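Local coordinates for adhesion and penetration protein autotransporter (Haemophilus influenzae, PDB 3SYJ) that promotes bacterial adherence to and invasion of host cells, self-associates in bacterial aggregation, and probably acts as a serine protease, at residues A[11-16]-A[595-600]; A[16-21]-A[48-53]; A[156-161]-A[172-177]; A[2-7]-A[199-204]. One frame throughout, in Å; residues are numbered along the deposited sequence.

Contact 1. Residues A[11-16]-A[595-600]; sequences YYRDFA and PHAYNH
Arg13 and Asp14, neighbours on helix 9-17, both reach Ala597, and Arg13 does so twice with one side chain. Its CB presses on Ala597 CB at 3.3 Å, a tight methylene-to-methyl contact. From there the chain bends at chi2 (-64°) and again at chi3, which folds it back over the same methyl: NE passes 4.1 Å from Ala597 CB, and one face of the guanidinium lies over that carbon, toward the rim of the group, NH2 being 3.6 Å from it. Beyond CZ the modelled position of NH1 against the Tyr598 carbonyl is doubtful. A water gives a proton to Asn599 OD1, and its weak bond with NH1 shares the doubt about that atom; the amide nitrogen of Asn599 is held by Pro612 O. The contact joins the protease domain at the N terminus of the passenger to the loop that follows strand 586-593, a loop belonging to the beta-solenoid part of the chain. Asp14 supplies the directed bonds. Its OD1 receives the backbone N of Ala597 at 2.8 Å, in a nearly straight bond of 170°, and is also bonded by Gln10 NE2. OD2 takes His596 ND1, also at 2.8 Å, on its syn side but 25° out of the carboxylate plane, while the oxygen lies almost in the imidazole plane. At the other nitrogen of that ring, NE2 is bonded to Asp621, giving this His-carboxylate pair a second acid.

Contact 2. Residues A[16-21]-A[48-53]; sequences AENKGK and MIDFSV
Asn18, Phe51 and Ala16 bury most of the surface here, where the end of helix 9-17 meets the loop between strands 38-42 and 61-64 of the protease domain, and Asn18 does the bonding. Its side-chain amide lies against the backbone of residues 49-51 and uses both of its polar atoms. OD1 accepts the N-H of Phe51 at 2.9 Å, in the carbonyl plane and on a lone pair. ND2 donates to Ile49 O at 3.0 Å, coming in nearly along the C=O direction although Ile49 O sits somewhat out of the amide plane. Because one atom must accept and the other donate, these bonds settle which way round the amide is turned. A further bond from ND2 to Phe22 O adds to the grip, and Met48 CG packs 3.6 Å from the same nitrogen. With CG placed opposite its own carbonyl carbon (chi1 -77°), Asn18 carries the amide across to this loop.

Phe51 approaches with its CB, 3.4 Å from Asn18 OD1; the two side chains cross at about a right angle, with the amide and ring planes 38° apart. Ring atom CD2 also comes to 3.8 Å from the carbonyl oxygen of Ala16, while Ile49 CG2 covers the centre of one ring face. Ala16 thus takes part through its backbone, its methyl turned the other way towards Ile154. Within the loop, Asp50 OD1 receives both N and OG of Ser52, the former closing an Asx turn, and its other oxygen forms a salt bridge with Arg476. On the helix side, the positive phi of Asn18 (52°) and two bonds back into the last turn make the end of helix 9-17 a Schellman motif.

Contact 3. Residues A[156-161]-A[172-177]; sequences SGRQFW and AGAYHY
Backbone hydrogen bonds link Gln159 with Ala172 and Ser156 with Tyr175. Gln159 N donates to Ala172 O at 3.0 Å in a nearly straight bond, and the return bond from Ala172 N to Gln159 O is weak at 3.5 Å, making the two an antiparallel hydrogen-bonded pair. Further along, Tyr175 N gives a bond of 2.7 Å to Ser156 O, tilted 31° from the carbonyl plane. Ala174 CA adds a CH...O contact to the same oxygen, and another runs from Ser156 CA to Tyr177 O at 3.1 Å. Water takes a share as well: one accepts from His176 N and lies close to Ser156 O, and a second accepts from Ala174 N.

Side-chain packing centres on Gln159 and Tyr177. The glutamine bends at chi2 (-72°), which lays its amide almost parallel to the phenol, the planes only 6° apart, with CG 3.7 Å from Tyr177 CZ. NE2 makes a weak bond to Tyr177 O; stronger partners hold the polar ends, Thr179 for OE1 and Tyr9 for the tyrosine hydroxyl. Elsewhere Ser156 OG, bonded to Asn57 O, meets the edge of the Tyr175 ring 3.5 Å from CD1. The Gln159-Ala172 pair belongs to the beta hairpin of strands 159-162 and 168-172, beside the probable active site of this chymotrypsin-like protease domain: the Tyr175 side chain is about 6 Å from that of Ser218.

Contact 4. Residues A[2-7]-A[199-204]; sequences HTYFGI and DVRKAG
A trans chi1 of 177° swings the Tyr4 ring out from strand 2-4, with chi2 at 35°, and lays it flat against the backbone of Arg201; Val200 places CG2 anti to its backbone nitrogen (CG1 at chi1 75°), facing the strand. The partner is a tight loop, a type I beta turn from Asp199 to Lys202 that is also an Asx turn, in the protease domain. Arg201 CA stands 3.6 Å from the ring centroid and almost on the ring normal, a true CH-pi contact, and the carbonyl oxygen of Arg201 lies over the same face, 3.4 Å from Tyr4 CE2. Past the rim, Arg201 CG runs 3.8 Å from Tyr4 CE1 before the chain bends at chi3 and leads its guanidinium away, standing nearly perpendicular to the tyrosine plane.

Val200 packs beside the base of the ring, against Tyr4 CB and the strand backbone. Its CG2 meets Tyr4 CB at 4.0 Å and His2 O at 3.6 Å. Asp199 faces Arg201 side-on in a salt bridge through NE and NH2, OD1 taking NE on its syn lone pair; the same oxygen receives Arg201 N from above the carboxylate plane and closes the Asx turn. Together with the turn's backbone bond from Lys202 N to Asp199 O, these bonds are consistent with a rigid turn that holds Arg201 CA against the ring. Asp164 serves both sides, its OD1 bonded to Tyr4 OH and its backbone oxygen to Arg201 NH1. The other face of the Tyr4 ring is met by its own segment, whose type I turn from Tyr4 to Ile7 brings Gly6 N to 3.3 Å above the ring plane, towards the rim.

In the fold
From the N terminus, strand 2-4 enters contact 4, which closes on residues 199-204 and brackets most of the protease domain. Helix 9-17 follows and opens contact 1, whose partner lies far along the chain in the beta-solenoid part; contacts 1 and 4 therefore cross. Contact 2 starts at the end of that helix, shares Ala16 with contact 1, and closes a short loop at 48-53. Contact 3 comes later in series, at 156-177. Contacts 2 and 3 both nest within the loops of contacts 1 and 4. Strands 2-4 and 159-162 are neighbours in one sheet, joining contacts 3 and 4, while Tyr177 packing on Arg13 and His600 links contact 3 to contact 1.

Contact 1. Residues A[11-16]-A[595-600]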
# COMPACT_ATOMS: atom_id res chain seq x y z
N TYR A 11 -9.65 -3.44 54.97
CA TYR A 11 -9.86 -2.00 54.77
C TYR A 11 -9.01 -1.20 55.74
O TYR A 11 -8.32 -0.27 55.35
CB TYR A 11 -11.33 -1.62 54.98
CG TYR A 11 -12.22 -1.89 53.80
CD1 TYR A 11 -12.22 -1.05 52.69
CD2 TYR A 11 -13.10 -2.97 53.80
CE1 TYR A 11 -13.05 -1.29 51.60
CE2 TYR A 11 -13.94 -3.22 52.73
CZ TYR A 11 -13.91 -2.38 51.64
OH TYR A 11 -14.75 -2.64 50.59
N TYR A 12 -9.07 -1.56 57.00
CA TYR A 12 -8.36 -0.83 58.02
C TYR A 12 -6.85 -0.99 57.91
O TYR A 12 -6.09 -0.11 58.29
CB TYR A 12 -8.82 -1.31 59.39
CG TYR A 12 -10.31 -1.16 59.64
CD1 TYR A 12 -10.84 0.04 60.10
CD2 TYR A 12 -11.18 -2.22 59.42
CE1 TYR A 12 -12.20 0.18 60.35
CE2 TYR A 12 -12.53 -2.10 59.67
CZ TYR A 12 -13.04 -0.89 60.13
OH TYR A 12 -14.39 -0.78 60.37
N ARG A 13 -6.41 -2.13 57.40
CA ARG A 13 -4.99 -2.36 57.23
C ARG A 13 -4.48 -1.57 56.02
O ARG A 13 -3.48 -0.88 56.12
CB ARG A 13 -4.69 -3.85 57.06
CG ARG A 13 -4.94 -4.70 58.31
CD ARG A 13 -4.02 -4.32 59.45
NE ARG A 13 -2.70 -3.94 58.98
CZ ARG A 13 -1.78 -4.80 58.57
NH1 ARG A 13 -2.06 -6.09 58.60
NH2 ARG A 13 -0.59 -4.38 58.13
N ASP A 14 -5.19 -1.67 54.90
CA ASP A 14 -4.81 -0.94 53.69
C ASP A 14 -4.79 0.56 53.95
O ASP A 14 -3.89 1.27 53.50
CB ASP A 14 -5.76 -1.28 52.53
CG ASP A 14 -5.47 -2.64 51.91
OD1 ASP A 14 -4.44 -3.26 52.28
OD2 ASP A 14 -6.26 -3.10 51.05
N PHE A 15 -5.80 1.04 54.68
CA PHE A 15 -5.92 2.45 55.04
C PHE A 15 -4.63 2.93 55.69
O PHE A 15 -4.06 3.95 55.28
CB PHE A 15 -7.11 2.65 55.99
CG PHE A 15 -7.72 4.03 55.95
CD1 PHE A 15 -8.72 4.33 55.04
CD2 PHE A 15 -7.30 5.02 56.83
CE1 PHE A 15 -9.29 5.60 55.01
CE2 PHE A 15 -7.86 6.28 56.80
CZ PHE A 15 -8.86 6.57 55.89
N ALA A 16 -4.14 2.19 56.68
CA ALA A 16 -2.96 2.60 57.44
C ALA A 16 -1.68 2.56 56.60
O ALA A 16 -0.78 3.38 56.79
CB ALA A 16 -2.80 1.74 58.67
N PRO A 595 -0.75 -3.71 45.69
CA PRO A 595 -0.27 -3.93 47.06
C PRO A 595 -1.41 -4.01 48.08
O PRO A 595 -2.39 -3.28 47.95
CB PRO A 595 0.57 -2.68 47.34
CG PRO A 595 0.97 -2.18 46.01
CD PRO A 595 -0.16 -2.50 45.09
N HIS A 596 -1.28 -4.88 49.08
CA HIS A 596 -2.23 -4.92 50.19
C HIS A 596 -1.49 -5.10 51.50
O HIS A 596 -0.46 -5.78 51.55
CB HIS A 596 -3.26 -6.04 50.00
CG HIS A 596 -4.29 -5.77 48.95
ND1 HIS A 596 -5.28 -4.83 49.10
CD2 HIS A 596 -4.48 -6.32 47.73
CE1 HIS A 596 -6.04 -4.80 48.02
NE2 HIS A 596 -5.58 -5.70 47.17
N ALA A 597 -2.00 -4.51 52.57
CA ALA A 597 -1.38 -4.63 53.88
C ALA A 597 -1.23 -6.09 54.31
O ALA A 597 -2.16 -6.90 54.17
CB ALA A 597 -2.16 -3.86 54.91
N TYR A 598 -0.05 -6.42 54.83
CA TYR A 598 0.32 -7.76 55.26
C TYR A 598 -0.57 -8.23 56.41
O TYR A 598 -0.93 -7.44 57.28
CB TYR A 598 1.78 -7.73 55.72
CG TYR A 598 2.41 -9.05 56.14
CD1 TYR A 598 3.04 -9.87 55.21
CD2 TYR A 598 2.39 -9.47 57.47
CE1 TYR A 598 3.64 -11.06 55.58
CE2 TYR A 598 2.98 -10.67 57.86
CZ TYR A 598 3.61 -11.46 56.91
OH TYR A 598 4.20 -12.66 57.27
N ASN A 599 -0.93 -9.51 56.43
CA ASN A 599 -1.78 -10.05 57.49
C ASN A 599 -0.99 -10.66 58.64
O ASN A 599 -0.45 -11.76 58.52
CB ASN A 599 -2.76 -11.09 56.93
CG ASN A 599 -3.60 -11.75 58.02
OD1 ASN A 599 -3.75 -11.21 59.12
ND2 ASN A 599 -4.14 -12.92 57.72
N HIS A 600 -0.92 -9.93 59.75
CA HIS A 600 -0.16 -10.37 60.92
C HIS A 600 -0.97 -11.29 61.85
O HIS A 600 -0.44 -11.74 62.86
CB HIS A 600 0.32 -9.17 61.74
CG HIS A 600 1.33 -8.31 61.04
ND1 HIS A 600 2.69 -8.52 61.14
CD2 HIS A 600 1.17 -7.22 60.25
CE1 HIS A 600 3.32 -7.61 60.43
NE2 HIS A 600 2.43 -6.80 59.89
O HOH W 1 -4.50 -8.36 58.87

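Contact 2. Residues A[16-21]-A[48-53]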
# COMPACT_ATOMS: atom_id res chain seq x y z
N ALA A 16 -4.14 2.19 56.68
CA ALA A 16 -2.96 2.60 57.44
C ALA A 16 -1.68 2.56 56.60
O ALA A 16 -0.78 3.38 56.79
CB ALA A 16 -2.80 1.74 58.67
N GLU A 17 -1.60 1.61 55.67
CA GLU A 17 -0.41 1.43 54.86
C GLU A 17 -0.50 2.17 53.52
O GLU A 17 0.40 2.06 52.69
CB GLU A 17 -0.14 -0.07 54.59
CG GLU A 17 -0.17 -0.99 55.82
CD GLU A 17 0.95 -0.70 56.82
OE1 GLU A 17 1.97 -0.07 56.45
OE2 GLU A 17 0.82 -1.13 57.99
N ASN A 18 -1.57 2.93 53.31
CA ASN A 18 -1.81 3.55 52.00
C ASN A 18 -1.73 2.51 50.89
O ASN A 18 -1.10 2.75 49.86
CB ASN A 18 -0.81 4.69 51.72
CG ASN A 18 -1.15 5.98 52.47
OD1 ASN A 18 -0.37 6.44 53.30
ND2 ASN A 18 -2.32 6.55 52.19
N LYS A 19 -2.36 1.36 51.10
CA LYS A 19 -2.39 0.30 50.10
C LYS A 19 -3.82 0.04 49.64
O LYS A 19 -4.72 0.81 49.95
CB LYS A 19 -1.73 -0.97 50.63
CG LYS A 19 -0.26 -0.77 50.90
CD LYS A 19 0.40 -1.99 51.49
CE LYS A 19 1.91 -1.80 51.52
NZ LYS A 19 2.61 -3.03 51.95
N GLY A 20 -4.01 -1.04 48.90
CA GLY A 20 -5.28 -1.25 48.22
C GLY A 20 -5.67 0.02 47.48
O GLY A 20 -4.86 0.60 46.75
N LYS A 21 -6.90 0.46 47.68
CA LYS A 21 -7.39 1.63 46.97
C LYS A 21 -7.00 2.91 47.69
O LYS A 21 -7.23 4.00 47.18
CB LYS A 21 -8.91 1.53 46.79
CG LYS A 21 -9.28 0.80 45.51
CD LYS A 21 -10.64 0.14 45.59
CE LYS A 21 -10.99 -0.49 44.26
NZ LYS A 21 -11.93 -1.64 44.43
N MET A 48 -6.75 11.26 49.74
CA MET A 48 -6.27 10.39 50.82
C MET A 48 -4.96 10.88 51.44
O MET A 48 -3.99 11.15 50.73
CB MET A 48 -6.07 8.96 50.31
CG MET A 48 -5.53 8.00 51.35
SD MET A 48 -6.69 7.63 52.70
CE MET A 48 -5.76 6.41 53.62
N ILE A 49 -4.94 10.97 52.76
CA ILE A 49 -3.78 11.42 53.52
C ILE A 49 -2.51 10.60 53.20
O ILE A 49 -2.59 9.43 52.84
CB ILE A 49 -4.10 11.35 55.04
CG1 ILE A 49 -3.05 12.09 55.87
CG2 ILE A 49 -4.24 9.90 55.50
CD1 ILE A 49 -3.40 12.15 57.35
N ASP A 50 -1.35 11.22 53.32
CA ASP A 50 -0.09 10.50 53.15
C ASP A 50 0.37 10.12 54.54
O ASP A 50 0.83 10.97 55.30
CB ASP A 50 0.94 11.40 52.47
CG ASP A 50 2.25 10.67 52.13
OD1 ASP A 50 2.59 9.65 52.78
OD2 ASP A 50 2.95 11.14 51.21
N PHE A 51 0.22 8.84 54.90
CA PHE A 51 0.55 8.39 56.25
C PHE A 51 2.06 8.15 56.45
O PHE A 51 2.50 7.76 57.53
CB PHE A 51 -0.23 7.12 56.61
CG PHE A 51 -1.62 7.37 57.18
CD1 PHE A 51 -1.81 8.31 58.19
CD2 PHE A 51 -2.70 6.63 56.74
CE1 PHE A 51 -3.07 8.52 58.74
CE2 PHE A 51 -3.97 6.83 57.28
CZ PHE A 51 -4.16 7.78 58.28
N SER A 52 2.86 8.40 55.41
CA SER A 52 4.31 8.19 55.53
C SER A 52 4.96 9.06 56.63
O SER A 52 6.06 8.76 57.09
CB SER A 52 5.01 8.37 54.18
OG SER A 52 5.10 9.73 53.82
N VAL A 53 4.26 10.11 57.06
CA VAL A 53 4.77 10.98 58.13
C VAL A 53 4.60 10.36 59.52
O VAL A 53 5.10 10.89 60.51
CB VAL A 53 4.06 12.35 58.12
CG1 VAL A 53 4.15 12.98 56.75
CG2 VAL A 53 2.61 12.19 58.56

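Contact 3. Residues A[156-161]-A[172-177]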
# COMPACT_ATOMS: atom_id res chain seq x y z
N SER A 156 -0.92 1.71 66.57
CA SER A 156 -0.60 0.30 66.69
C SER A 156 -0.97 -0.27 68.05
O SER A 156 -0.49 -1.33 68.44
CB SER A 156 0.88 0.07 66.40
OG SER A 156 1.68 0.62 67.43
N GLY A 157 -1.83 0.42 68.79
CA GLY A 157 -2.27 -0.07 70.08
C GLY A 157 -3.01 -1.40 69.99
O GLY A 157 -3.35 -1.86 68.90
N ARG A 158 -3.23 -2.04 71.13
CA ARG A 158 -3.98 -3.29 71.17
C ARG A 158 -5.11 -3.31 70.15
O ARG A 158 -5.92 -2.39 70.08
CB ARG A 158 -4.55 -3.53 72.56
CG ARG A 158 -3.49 -3.69 73.61
CD ARG A 158 -4.11 -4.00 74.95
NE ARG A 158 -3.12 -4.54 75.87
CZ ARG A 158 -3.29 -4.62 77.19
NH1 ARG A 158 -4.42 -4.19 77.74
NH2 ARG A 158 -2.33 -5.13 77.95
N GLN A 159 -5.16 -4.38 69.36
CA GLN A 159 -6.10 -4.44 68.25
C GLN A 159 -7.33 -5.30 68.57
O GLN A 159 -7.20 -6.45 68.99
CB GLN A 159 -5.39 -4.94 66.98
CG GLN A 159 -4.11 -4.21 66.62
CD GLN A 159 -4.32 -2.79 66.08
OE1 GLN A 159 -5.46 -2.31 65.96
NE2 GLN A 159 -3.22 -2.12 65.73
N PHE A 160 -8.51 -4.73 68.37
CA PHE A 160 -9.76 -5.44 68.56
C PHE A 160 -10.60 -5.33 67.30
O PHE A 160 -10.45 -4.38 66.53
CB PHE A 160 -10.56 -4.80 69.69
CG PHE A 160 -9.89 -4.85 71.04
CD1 PHE A 160 -10.22 -5.84 71.94
CD2 PHE A 160 -8.96 -3.90 71.41
CE1 PHE A 160 -9.62 -5.89 73.19
CE2 PHE A 160 -8.36 -3.94 72.65
CZ PHE A 160 -8.69 -4.94 73.54
N TRP A 161 -11.49 -6.29 67.09
CA TRP A 161 -12.67 -6.02 66.27
C TRP A 161 -13.95 -6.29 67.05
O TRP A 161 -13.98 -7.13 67.95
CB TRP A 161 -12.64 -6.75 64.91
CG TRP A 161 -12.54 -8.23 64.97
CD1 TRP A 161 -13.28 -9.08 65.74
CD2 TRP A 161 -11.66 -9.06 64.20
NE1 TRP A 161 -12.91 -10.38 65.50
CE2 TRP A 161 -11.91 -10.39 64.56
CE3 TRP A 161 -10.68 -8.79 63.24
CZ2 TRP A 161 -11.22 -11.45 64.00
CZ3 TRP A 161 -10.00 -9.84 62.69
CH2 TRP A 161 -10.27 -11.16 63.07
N ALA A 172 -4.71 -8.81 68.33
CA ALA A 172 -3.26 -8.62 68.45
C ALA A 172 -2.87 -7.75 69.65
O ALA A 172 -3.62 -6.86 70.06
CB ALA A 172 -2.69 -8.04 67.16
N GLY A 173 -1.69 -8.01 70.20
CA GLY A 173 -1.14 -7.16 71.25
C GLY A 173 -0.72 -5.82 70.67
O GLY A 173 -0.76 -5.62 69.46
N ALA A 174 -0.31 -4.89 71.54
CA ALA A 174 0.08 -3.56 71.10
C ALA A 174 1.40 -3.63 70.35
O ALA A 174 2.18 -4.55 70.56
CB ALA A 174 0.22 -2.63 72.28
N TYR A 175 1.62 -2.65 69.48
CA TYR A 175 2.89 -2.47 68.79
C TYR A 175 3.26 -3.62 67.86
O TYR A 175 4.43 -3.89 67.65
CB TYR A 175 4.03 -2.23 69.78
CG TYR A 175 3.69 -1.22 70.85
CD1 TYR A 175 3.16 0.02 70.52
CD2 TYR A 175 3.91 -1.49 72.19
CE1 TYR A 175 2.85 0.95 71.49
CE2 TYR A 175 3.59 -0.57 73.18
CZ TYR A 175 3.07 0.65 72.82
OH TYR A 175 2.76 1.58 73.78
N HIS A 176 2.26 -4.29 67.29
CA HIS A 176 2.52 -5.36 66.32
C HIS A 176 2.37 -4.82 64.91
O HIS A 176 3.17 -5.13 64.04
CB HIS A 176 1.55 -6.52 66.51
CG HIS A 176 1.87 -7.41 67.68
ND1 HIS A 176 1.86 -8.78 67.60
CD2 HIS A 176 2.19 -7.11 68.96
CE1 HIS A 176 2.16 -9.30 68.78
NE2 HIS A 176 2.37 -8.30 69.62
N TYR A 177 1.32 -4.04 64.67
CA TYR A 177 1.09 -3.44 63.37
C TYR A 177 0.14 -2.23 63.45
O TYR A 177 -0.44 -1.94 64.51
CB TYR A 177 0.55 -4.48 62.38
CG TYR A 177 -0.73 -5.15 62.85
CD1 TYR A 177 -1.96 -4.55 62.68
CD2 TYR A 177 -0.68 -6.38 63.49
CE1 TYR A 177 -3.13 -5.15 63.13
CE2 TYR A 177 -1.82 -6.99 63.94
CZ TYR A 177 -3.05 -6.37 63.76
OH TYR A 177 -4.18 -6.99 64.21
O HOH W 2 -0.55 -3.70 67.19
O HOH W 3 -0.18 -5.54 74.66

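Contact 4. Residues A[2-7]-A[199-204]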
# COMPACT_ATOMS: atom_id res chain seq x y z
N HIS A 2 -9.89 -0.26 67.71
CA HIS A 2 -11.08 -1.09 67.58
C HIS A 2 -11.70 -0.91 66.21
O HIS A 2 -12.12 0.19 65.86
CB HIS A 2 -12.12 -0.71 68.64
CG HIS A 2 -11.70 -1.01 70.04
ND1 HIS A 2 -10.94 -0.15 70.80
CD2 HIS A 2 -11.95 -2.09 70.83
CE1 HIS A 2 -10.73 -0.68 71.99
NE2 HIS A 2 -11.33 -1.86 72.04
N THR A 3 -11.77 -2.00 65.46
CA THR A 3 -12.43 -1.99 64.17
C THR A 3 -13.78 -2.72 64.25
O THR A 3 -14.10 -3.36 65.26
CB THR A 3 -11.55 -2.66 63.09
OG1 THR A 3 -11.39 -4.05 63.38
CG2 THR A 3 -10.18 -1.99 63.03
N TYR A 4 -14.56 -2.62 63.18
CA TYR A 4 -15.86 -3.26 63.07
C TYR A 4 -15.75 -4.57 62.30
O TYR A 4 -15.44 -4.58 61.10
CB TYR A 4 -16.83 -2.30 62.37
CG TYR A 4 -18.21 -2.84 62.12
CD1 TYR A 4 -18.82 -3.71 63.02
CD2 TYR A 4 -18.93 -2.46 60.99
CE1 TYR A 4 -20.10 -4.20 62.79
CE2 TYR A 4 -20.20 -2.95 60.75
CZ TYR A 4 -20.78 -3.82 61.65
OH TYR A 4 -22.05 -4.29 61.42
N PHE A 5 -16.01 -5.68 62.99
CA PHE A 5 -15.93 -7.01 62.39
C PHE A 5 -16.93 -7.21 61.25
O PHE A 5 -16.80 -8.16 60.47
CB PHE A 5 -16.12 -8.09 63.47
CG PHE A 5 -15.92 -9.50 62.96
CD1 PHE A 5 -14.67 -9.93 62.57
CD2 PHE A 5 -16.99 -10.38 62.86
CE1 PHE A 5 -14.47 -11.22 62.10
CE2 PHE A 5 -16.81 -11.67 62.39
CZ PHE A 5 -15.54 -12.09 62.01
N GLY A 6 -17.90 -6.31 61.14
CA GLY A 6 -18.85 -6.34 60.04
C GLY A 6 -18.27 -5.86 58.72
O GLY A 6 -18.91 -5.96 57.67
N ILE A 7 -17.04 -5.33 58.77
CA ILE A 7 -16.33 -4.87 57.59
C ILE A 7 -14.97 -5.57 57.52
O ILE A 7 -14.31 -5.75 58.56
CB ILE A 7 -16.14 -3.34 57.63
CG1 ILE A 7 -17.48 -2.64 57.39
CG2 ILE A 7 -15.11 -2.87 56.60
CD1 ILE A 7 -17.46 -1.18 57.77
N ASP A 199 -20.11 4.86 67.70
CA ASP A 199 -20.38 3.45 67.54
C ASP A 199 -19.62 2.91 66.34
O ASP A 199 -19.87 3.30 65.21
CB ASP A 199 -21.89 3.25 67.37
CG ASP A 199 -22.28 1.80 67.19
OD1 ASP A 199 -21.38 0.93 67.19
OD2 ASP A 199 -23.49 1.54 67.04
N VAL A 200 -18.68 2.00 66.59
CA VAL A 200 -17.82 1.50 65.52
C VAL A 200 -18.62 0.71 64.49
O VAL A 200 -18.22 0.62 63.32
CB VAL A 200 -16.65 0.63 66.07
CG1 VAL A 200 -17.15 -0.73 66.50
CG2 VAL A 200 -15.58 0.49 65.02
N ARG A 201 -19.76 0.18 64.91
CA ARG A 201 -20.62 -0.61 64.05
C ARG A 201 -21.26 0.28 62.99
O ARG A 201 -21.79 -0.21 61.99
CB ARG A 201 -21.73 -1.29 64.87
CG ARG A 201 -21.23 -2.28 65.92
CD ARG A 201 -22.37 -2.79 66.79
NE ARG A 201 -23.07 -1.70 67.47
CZ ARG A 201 -24.17 -1.86 68.21
NH1 ARG A 201 -24.70 -3.07 68.37
NH2 ARG A 201 -24.74 -0.81 68.78
N LYS A 202 -21.19 1.59 63.19
CA LYS A 202 -21.91 2.51 62.32
C LYS A 202 -21.01 3.47 61.55
O LYS A 202 -19.98 3.92 62.06
CB LYS A 202 -22.94 3.30 63.14
CG LYS A 202 -24.03 2.43 63.73
CD LYS A 202 -24.92 3.22 64.66
CE LYS A 202 -26.29 2.58 64.78
NZ LYS A 202 -26.98 2.43 63.45
N ALA A 203 -21.42 3.78 60.33
CA ALA A 203 -20.76 4.81 59.55
C ALA A 203 -20.89 6.15 60.28
O ALA A 203 -21.94 6.46 60.85
CB ALA A 203 -21.36 4.89 58.16
N GLY A 204 -19.82 6.94 60.28
CA GLY A 204 -19.81 8.20 60.99
C GLY A 204 -19.76 9.42 60.09
O GLY A 204 -19.75 9.30 58.86